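Local coordinates for protein taurocyamine kinase (Schistosoma mansoni, PDB 4WOE) that catalyses the reversible, magnesium-dependent transfer of phosphate from ATP to taurocyamine, giving N-phosphotaurocyamine and ADP, at residues 485-490 and 588-593; 546-551 and 579-584. The protein carries 4 engineered substitutions. One frame throughout, in Å; residues are numbered along the deposited sequence.

Both contacts involve the antiparallel sheet of the second catalytic domain, and their centres lie about 10 Å apart. In contact 1 strand 588-595 pairs with strand 480-489; its other side borders strand 578-582, on which the loop 546-551 packs in contact 2. Ile591 N lies 2.8 Å from Leu579 O, and Met593 CE packs 3.4 Å from Phe546 CD1. Both contacts touch the ADP. Contact 1 sends two arginines to its beta-phosphate, whereas contact 2 sets a tryptophan edge beside the ribose C5' carbon. The magnesium ion lies about 4 Å from the nearest side-chain atoms of Arg589 in contact 1 and Glu584 in contact 2.

Contact 1 of 2, residues 485-490 and 588-593; sequences VRVGRS and MRIISM. With ADP (adenosine-5'-diphosphate), chain D; NO3 (nitrate ion), chain J.
Arg486 and Arg589 reach side by side from neighbouring antiparallel strands of the phosphagen kinase catalytic sheet toward the beta-phosphate of ADP. Three hydrogen-bonded pairs, Val485-Ser592, Val487-Ile590 and Arg489-Met588, hold the strands together. The bonding is firm at Val485, whose N is 2.9 Å from Ser592 O, and slackens toward Arg489, where Met588 N to Arg489 O is 3.4 Å and weak. Arg486 CA makes a bent CA-H...O contact with Ile590 O at 3.1 Å.

Apolar contact lies on the face of Val487 and Ile590, where Val487 CG2 meets Ile590 CB; helix 599-614 covers both residues. On the same face Arg489 folds back, its NH1 donating to Gly488 O at 3.0 Å, and its guanidinium makes a cation-pi contact with Tyr627.

On the nucleotide face the two arginine guanidinium groups stack, planes 24° and centres 4.4 Å apart, a pairing of like charges that the anions probably make favourable. A bend at chi2 (-66°) carries Arg589 across Gly488, with CD 3.5 Å from Gly488 CA. Asp586 binds Arg589 NH2 in a salt bridge, and the same nitrogen donates to nitrate, which near bound taurocyamine probably mimics the transferred phosphoryl group, as in transition-state analogue complexes of phosphagen kinases. Arg589 NH1 donates to ADP O2B, while Arg486 holds ADP O3B in its guanidinium plane with two donors, NE at 2.9 Å and NH2 at 3.0 Å.

Contact 2 of 2, residues 546-551 and 579-584; sequences FLFKND and LVWVCE. With ADP (adenosine-5'-diphosphate), chain D.
Phe548 stands with its ring edge against the face of Trp581, a T-shaped pair with planes 75° apart and Phe548 CD1 3.3 Å from Trp581 CG. One face of the Phe548 ring carries Leu547 CD1 over its centre; the opposite face takes Glu584 CG, a CH-pi contact 3.6 Å from the ring centroid. The indole is approached on one face by the N and CB of Phe548, CB almost straight above the six-membered ring, 3.7 Å from its centroid. At the indole edge, in plane, lie Phe546 O and, near CH2, the ADP C5' carbon at 3.4 Å, so the contact walls the nucleotide site beside the ribose-phosphate link.

One direct hydrogen bond joins the segments: Trp581 NE1 donates to Phe546 O at 2.7 Å, nearly straight at 162°, meeting a lone pair in the carbonyl plane. This bond, with the packing of Phe548, helps fix the rotation of the indole. Phe548 has its CG between the backbone N and the carbonyl carbon (chi1 59°), which puts CB and the near ring edge on Trp581; chi2 then turns a face to Glu584.

The Glu584 chain bends at chi2, taking the carboxylate past Phe548 CB; its nearest side-chain atom is about 4 Å from the magnesium ion. A water donates to Glu584 OE1 at 2.7 Å; its other link, to Lys549 O, is modelled too short to rely on, leaving a bridge from loop to turn doubtful. Farther back, Leu579 CD2 lies 3.7 Å from Phe546 CD1.

Residues 546-551 form the loop between helices 535-543 and 553-557. The Leu547 side chain packs on helix 535-543, at Leu541 and Val542; Phe548 and Trp581 both rest on Ile570 of strand 569-573, while Val580 and Val582 pack on helix 502-517.

Contact 1 of 2, residues 485-490 and 588-593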
loop_
_atom_site.group_PDB
_atom_site.type_symbol
_atom_site.label_atom_id
_atom_site.label_comp_id
_atom_site.label_asym_id
_atom_site.label_seq_id
_atom_site.Cartn_x
_atom_site.Cartn_y
_atom_site.Cartn_z
ATOM N N VAL A 485 -5.500 -15.518 26.984
ATOM C CA VAL A 485 -4.324 -14.876 27.571
ATOM C C VAL A 485 -3.096 -15.103 26.675
ATOM O O VAL A 485 -2.825 -16.235 26.261
ATOM C CB VAL A 485 -4.004 -15.395 28.997
ATOM C CG1 VAL A 485 -2.973 -14.471 29.670
ATOM C CG2 VAL A 485 -5.260 -15.509 29.852
ATOM N N ARG A 486 -2.359 -14.032 26.383
ATOM C CA ARG A 486 -1.182 -14.115 25.525
ATOM C C ARG A 486 0.024 -13.426 26.140
ATOM O O ARG A 486 -0.122 -12.565 27.002
ATOM C CB ARG A 486 -1.465 -13.497 24.151
ATOM C CG ARG A 486 -1.555 -11.981 24.139
ATOM C CD ARG A 486 -0.205 -11.246 23.929
ATOM N NE ARG A 486 -0.450 -9.828 23.674
ATOM C CZ ARG A 486 0.309 -8.818 24.093
ATOM N NH1 ARG A 486 1.416 -9.022 24.813
ATOM N NH2 ARG A 486 -0.053 -7.583 23.780
ATOM N N VAL A 487 1.209 -13.793 25.663
ATOM C CA VAL A 487 2.432 -13.077 25.983
ATOM C C VAL A 487 3.296 -12.975 24.746
ATOM O O VAL A 487 3.236 -13.844 23.870
ATOM C CB VAL A 487 3.287 -13.758 27.109
ATOM C CG1 VAL A 487 2.526 -13.812 28.455
ATOM C CG2 VAL A 487 3.828 -15.134 26.662
ATOM N N GLY A 488 4.106 -11.920 24.686
ATOM C CA GLY A 488 5.110 -11.787 23.650
ATOM C C GLY A 488 6.436 -12.275 24.187
ATOM O O GLY A 488 6.647 -12.282 25.392
ATOM N N ARG A 489 7.312 -12.734 23.302
ATOM C CA ARG A 489 8.672 -13.048 23.685
ATOM C C ARG A 489 9.612 -12.674 22.535
ATOM O O ARG A 489 9.214 -12.636 21.362
ATOM C CB ARG A 489 8.828 -14.525 24.047
ATOM C CG ARG A 489 8.132 -14.981 25.328
ATOM C CD ARG A 489 8.794 -14.365 26.568
ATOM N NE ARG A 489 8.287 -14.921 27.827
ATOM C CZ ARG A 489 7.288 -14.413 28.554
ATOM N NH1 ARG A 489 6.633 -13.329 28.159
ATOM N NH2 ARG A 489 6.950 -15.000 29.692
ATOM N N SER A 490 10.859 -12.382 22.875
ATOM C CA SER A 490 11.889 -12.175 21.876
ATOM C C SER A 490 12.978 -13.206 22.117
ATOM O O SER A 490 13.189 -13.634 23.260
ATOM C CB SER A 490 12.438 -10.748 21.939
ATOM O OG SER A 490 11.388 -9.804 21.800
ATOM N N MET A 588 7.596 -14.021 18.760
ATOM C CA MET A 588 6.656 -15.023 19.224
ATOM C C MET A 588 5.475 -14.334 19.873
ATOM O O MET A 588 5.633 -13.296 20.530
ATOM C CB MET A 588 7.305 -15.941 20.258
ATOM C CG MET A 588 7.584 -17.363 19.861
ATOM S SD MET A 588 8.509 -18.053 21.244
ATOM C CE MET A 588 10.083 -17.209 21.121
ATOM N N ARG A 589 4.302 -14.925 19.717
ATOM C CA ARG A 589 3.173 -14.607 20.564
ATOM C C ARG A 589 2.553 -15.915 20.977
ATOM O O ARG A 589 2.040 -16.665 20.148
ATOM C CB ARG A 589 2.157 -13.728 19.855
ATOM C CG ARG A 589 2.655 -12.325 19.652
ATOM C CD ARG A 589 2.853 -11.555 20.978
ATOM N NE ARG A 589 3.250 -10.178 20.696
ATOM C CZ ARG A 589 2.413 -9.239 20.263
ATOM N NH1 ARG A 589 1.128 -9.520 20.092
ATOM N NH2 ARG A 589 2.857 -8.014 20.012
ATOM N N ILE A 590 2.628 -16.196 22.267
ATOM C CA ILE A 590 2.141 -17.449 22.796
ATOM C C ILE A 590 0.748 -17.217 23.368
ATOM O O ILE A 590 0.551 -16.362 24.235
ATOM C CB ILE A 590 3.120 -18.005 23.837
ATOM C CG1 ILE A 590 4.533 -18.020 23.219
ATOM C CG2 ILE A 590 2.671 -19.378 24.313
ATOM C CD1 ILE A 590 5.678 -18.218 24.218
ATOM N N ILE A 591 -0.227 -17.962 22.846
ATOM C CA ILE A 591 -1.636 -17.706 23.117
ATOM C C ILE A 591 -2.372 -18.919 23.692
ATOM O O ILE A 591 -2.179 -20.051 23.255
ATOM C CB ILE A 591 -2.351 -17.251 21.830
ATOM C CG1 ILE A 591 -1.659 -16.007 21.258
ATOM C CG2 ILE A 591 -3.838 -16.994 22.084
ATOM C CD1 ILE A 591 -1.408 -16.084 19.784
ATOM N N SER A 592 -3.223 -18.667 24.676
ATOM C CA SER A 592 -4.130 -19.682 25.174
ATOM C C SER A 592 -5.550 -19.116 25.141
ATOM O O SER A 592 -5.783 -17.992 25.571
ATOM C CB SER A 592 -3.738 -20.116 26.597
ATOM O OG SER A 592 -4.604 -21.124 27.084
ATOM N N MET A 593 -6.491 -19.880 24.607
ATOM C CA MET A 593 -7.877 -19.435 24.585
ATOM C C MET A 593 -8.814 -20.625 24.542
ATOM O O MET A 593 -8.392 -21.740 24.271
ATOM C CB MET A 593 -8.151 -18.489 23.395
ATOM C CG MET A 593 -7.556 -18.871 22.024
ATOM S SD MET A 593 -7.732 -17.450 20.871
ATOM C CE MET A 593 -6.464 -17.703 19.653
HETATM P PB ADP D . -2.499 -9.019 20.492
HETATM O O1B ADP D . -2.609 -10.526 20.519
HETATM O O2B ADP D . -1.638 -8.506 19.349
HETATM O O3B ADP D . -2.164 -8.383 21.822
HETATM P PA ADP D . -4.588 -7.745 18.942
HETATM O O1A ADP D . -5.623 -6.781 19.492
HETATM O O2A ADP D . -3.391 -7.252 18.165
HETATM O O3A ADP D . -4.049 -8.583 20.233
HETATM O "O5'" ADP D . -5.343 -8.812 17.983
HETATM C "C5'" ADP D . -5.014 -10.200 18.009
HETATM C "C4'" ADP D . -6.231 -11.071 17.715
HETATM O "O4'" ADP D . -6.669 -11.703 18.920
HETATM C "C3'" ADP D . -7.420 -10.284 17.173
HETATM O "O3'" ADP D . -8.051 -11.066 16.151
HETATM C "C2'" ADP D . -8.379 -10.192 18.335
HETATM O "O2'" ADP D . -9.727 -10.133 17.873
HETATM C "C1'" ADP D . -8.082 -11.506 19.042
HETATM N N9 ADP D . -8.535 -11.528 20.455
HETATM C C8 ADP D . -8.093 -10.754 21.465
HETATM N N7 ADP D . -8.738 -11.063 22.619
HETATM C C5 ADP D . -9.619 -12.053 22.351
HETATM C C6 ADP D . -10.614 -12.851 23.107
HETATM N N6 ADP D . -10.824 -12.653 24.430
HETATM N N1 ADP D . -11.319 -13.789 22.426
HETATM C C2 ADP D . -11.128 -14.002 21.112
HETATM N N3 ADP D . -10.238 -13.319 20.370
HETATM C C4 ADP D . -9.473 -12.351 20.920
HETATM N N NO3 J . -0.598 -5.591 20.607
HETATM O O1 NO3 J . -1.493 -5.880 19.749
HETATM O O2 NO3 J . 0.525 -6.195 20.564
HETATM O O3 NO3 J . -0.817 -4.710 21.512
#

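Contact 2 of 2, residues 546-551 and 579-584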
loop_
_atom_site.group_PDB
_atom_site.type_symbol
_atom_site.label_atom_id
_atom_site.label_comp_id
_atom_site.label_asym_id
_atom_site.label_seq_id
_atom_site.Cartn_x
_atom_site.Cartn_y
_atom_site.Cartn_z
ATOM N N PHE A 546 -7.960 -16.291 15.399
ATOM C CA PHE A 546 -6.824 -17.184 15.682
ATOM C C PHE A 546 -5.486 -16.666 15.121
ATOM O O PHE A 546 -4.439 -16.751 15.774
ATOM C CB PHE A 546 -7.096 -18.598 15.122
ATOM C CG PHE A 546 -8.185 -19.345 15.858
ATOM C CD1 PHE A 546 -8.270 -19.287 17.241
ATOM C CD2 PHE A 546 -9.129 -20.088 15.170
ATOM C CE1 PHE A 546 -9.274 -19.961 17.927
ATOM C CE2 PHE A 546 -10.140 -20.761 15.849
ATOM C CZ PHE A 546 -10.211 -20.699 17.225
ATOM N N LEU A 547 -5.529 -16.157 13.896
ATOM C CA LEU A 547 -4.333 -15.703 13.197
ATOM C C LEU A 547 -4.261 -14.176 13.197
ATOM O O LEU A 547 -5.290 -13.497 13.098
ATOM C CB LEU A 547 -4.338 -16.272 11.769
ATOM C CG LEU A 547 -3.516 -15.814 10.551
ATOM C CD1 LEU A 547 -2.088 -15.425 10.856
ATOM C CD2 LEU A 547 -3.522 -16.923 9.510
ATOM N N PHE A 548 -3.048 -13.643 13.340
ATOM C CA PHE A 548 -2.788 -12.211 13.110
ATOM C C PHE A 548 -3.131 -11.768 11.676
ATOM O O PHE A 548 -3.003 -12.545 10.721
ATOM C CB PHE A 548 -1.313 -11.860 13.414
ATOM C CG PHE A 548 -0.290 -12.626 12.577
ATOM C CD1 PHE A 548 0.335 -13.765 13.089
ATOM C CD2 PHE A 548 0.074 -12.184 11.301
ATOM C CE1 PHE A 548 1.293 -14.460 12.344
ATOM C CE2 PHE A 548 1.035 -12.871 10.551
ATOM C CZ PHE A 548 1.646 -14.009 11.075
ATOM N N LYS A 549 -3.545 -10.509 11.536
ATOM C CA LYS A 549 -3.865 -9.937 10.231
ATOM C C LYS A 549 -2.615 -9.417 9.495
ATOM O O LYS A 549 -1.579 -9.170 10.122
ATOM C CB LYS A 549 -4.903 -8.824 10.396
ATOM C CG LYS A 549 -4.427 -7.593 11.169
ATOM C CD LYS A 549 -5.632 -6.779 11.649
ATOM C CE LYS A 549 -5.257 -5.357 12.047
ATOM N NZ LYS A 549 -6.380 -4.677 12.764
ATOM N N ASN A 550 -2.717 -9.278 8.167
ATOM C CA ASN A 550 -1.581 -8.931 7.303
ATOM C C ASN A 550 -1.719 -7.555 6.618
ATOM O O ASN A 550 -0.996 -7.234 5.659
ATOM C CB ASN A 550 -1.385 -9.998 6.219
ATOM C CG ASN A 550 -1.490 -11.427 6.750
ATOM O OD1 ASN A 550 -1.764 -11.670 7.934
ATOM N ND2 ASN A 550 -1.256 -12.387 5.862
ATOM N N ASP A 551 -2.644 -6.742 7.111
ATOM C CA ASP A 551 -2.934 -5.462 6.482
ATOM C C ASP A 551 -2.968 -4.318 7.479
ATOM O O ASP A 551 -3.661 -3.328 7.251
ATOM C CB ASP A 551 -4.274 -5.528 5.773
ATOM C CG ASP A 551 -5.413 -5.808 6.737
ATOM O OD1 ASP A 551 -5.136 -6.359 7.829
ATOM O OD2 ASP A 551 -6.573 -5.473 6.414
ATOM N N LEU A 579 -1.908 -21.633 20.762
ATOM C CA LEU A 579 -1.479 -21.157 19.454
ATOM C C LEU A 579 -0.227 -20.308 19.562
ATOM O O LEU A 579 0.014 -19.679 20.589
ATOM C CB LEU A 579 -2.576 -20.339 18.776
ATOM C CG LEU A 579 -4.009 -20.873 18.783
ATOM C CD1 LEU A 579 -4.718 -20.554 20.103
ATOM C CD2 LEU A 579 -4.789 -20.331 17.587
ATOM N N VAL A 580 0.571 -20.285 18.498
ATOM C CA VAL A 580 1.758 -19.446 18.474
ATOM C C VAL A 580 1.928 -18.740 17.111
ATOM O O VAL A 580 2.076 -19.391 16.080
ATOM C CB VAL A 580 3.034 -20.268 18.797
ATOM C CG1 VAL A 580 4.240 -19.366 18.872
ATOM C CG2 VAL A 580 2.890 -21.047 20.115
ATOM N N TRP A 581 1.889 -17.412 17.103
ATOM C CA TRP A 581 2.279 -16.670 15.907
ATOM C C TRP A 581 3.782 -16.572 15.842
ATOM O O TRP A 581 4.399 -16.056 16.771
ATOM C CB TRP A 581 1.704 -15.266 15.907
ATOM C CG TRP A 581 0.255 -15.204 16.035
ATOM C CD1 TRP A 581 -0.646 -16.205 15.782
ATOM C CD2 TRP A 581 -0.503 -14.074 16.461
ATOM N NE1 TRP A 581 -1.923 -15.760 16.027
ATOM C CE2 TRP A 581 -1.866 -14.453 16.446
ATOM C CE3 TRP A 581 -0.165 -12.770 16.864
ATOM C CZ2 TRP A 581 -2.893 -13.574 16.809
ATOM C CZ3 TRP A 581 -1.191 -11.895 17.228
ATOM C CH2 TRP A 581 -2.534 -12.305 17.200
ATOM N N VAL A 582 4.391 -17.058 14.766
ATOM C CA VAL A 582 5.831 -16.878 14.620
ATOM C C VAL A 582 6.110 -15.646 13.778
ATOM O O VAL A 582 5.624 -15.532 12.649
ATOM C CB VAL A 582 6.528 -18.103 14.004
ATOM C CG1 VAL A 582 8.014 -17.815 13.790
ATOM C CG2 VAL A 582 6.357 -19.328 14.901
ATOM N N CYS A 583 6.870 -14.723 14.370
ATOM C CA CYS A 583 7.391 -13.516 13.726
ATOM C C CYS A 583 6.326 -12.597 13.078
ATOM O O CYS A 583 6.426 -12.244 11.901
ATOM C CB CYS A 583 8.432 -13.905 12.677
ATOM S SG CYS A 583 9.572 -12.558 12.194
ATOM N N GLU A 584 5.313 -12.218 13.852
ATOM C CA GLU A 584 4.440 -11.121 13.468
ATOM C C GLU A 584 5.035 -9.808 14.012
ATOM O O GLU A 584 6.058 -9.341 13.519
ATOM C CB GLU A 584 3.011 -11.343 13.979
ATOM C CG GLU A 584 1.991 -10.365 13.398
ATOM C CD GLU A 584 1.289 -9.581 14.471
ATOM O OE1 GLU A 584 0.236 -8.987 14.182
ATOM O OE2 GLU A 584 1.793 -9.555 15.618
HETATM P PB ADP D . -2.499 -9.019 20.492
HETATM O O1B ADP D . -2.609 -10.526 20.519
HETATM O O2B ADP D . -1.638 -8.506 19.349
HETATM O O3B ADP D . -2.164 -8.383 21.822
HETATM P PA ADP D . -4.588 -7.745 18.942
HETATM O O1A ADP D . -5.623 -6.781 19.492
HETATM O O2A ADP D . -3.391 -7.252 18.165
HETATM O O3A ADP D . -4.049 -8.583 20.233
HETATM O "O5'" ADP D . -5.343 -8.812 17.983
HETATM C "C5'" ADP D . -5.014 -10.200 18.009
HETATM C "C4'" ADP D . -6.231 -11.071 17.715
HETATM O "O4'" ADP D . -6.669 -11.703 18.920
HETATM C "C3'" ADP D . -7.420 -10.284 17.173
HETATM O "O3'" ADP D . -8.051 -11.066 16.151
HETATM C "C2'" ADP D . -8.379 -10.192 18.335
HETATM O "O2'" ADP D . -9.727 -10.133 17.873
HETATM C "C1'" ADP D . -8.082 -11.506 19.042
HETATM N N9 ADP D . -8.535 -11.528 20.455
HETATM C C8 ADP D . -8.093 -10.754 21.465
HETATM N N7 ADP D . -8.738 -11.063 22.619
HETATM C C5 ADP D . -9.619 -12.053 22.351
HETATM C C6 ADP D . -10.614 -12.851 23.107
HETATM N N6 ADP D . -10.824 -12.653 24.430
HETATM N N1 ADP D . -11.319 -13.789 22.426
HETATM C C2 ADP D . -11.128 -14.002 21.112
HETATM N N3 ADP D . -10.238 -13.319 20.370
HETATM C C4 ADP D . -9.473 -12.351 20.920
HETATM O O HOH W 1 -0.377 -7.824 11.788
#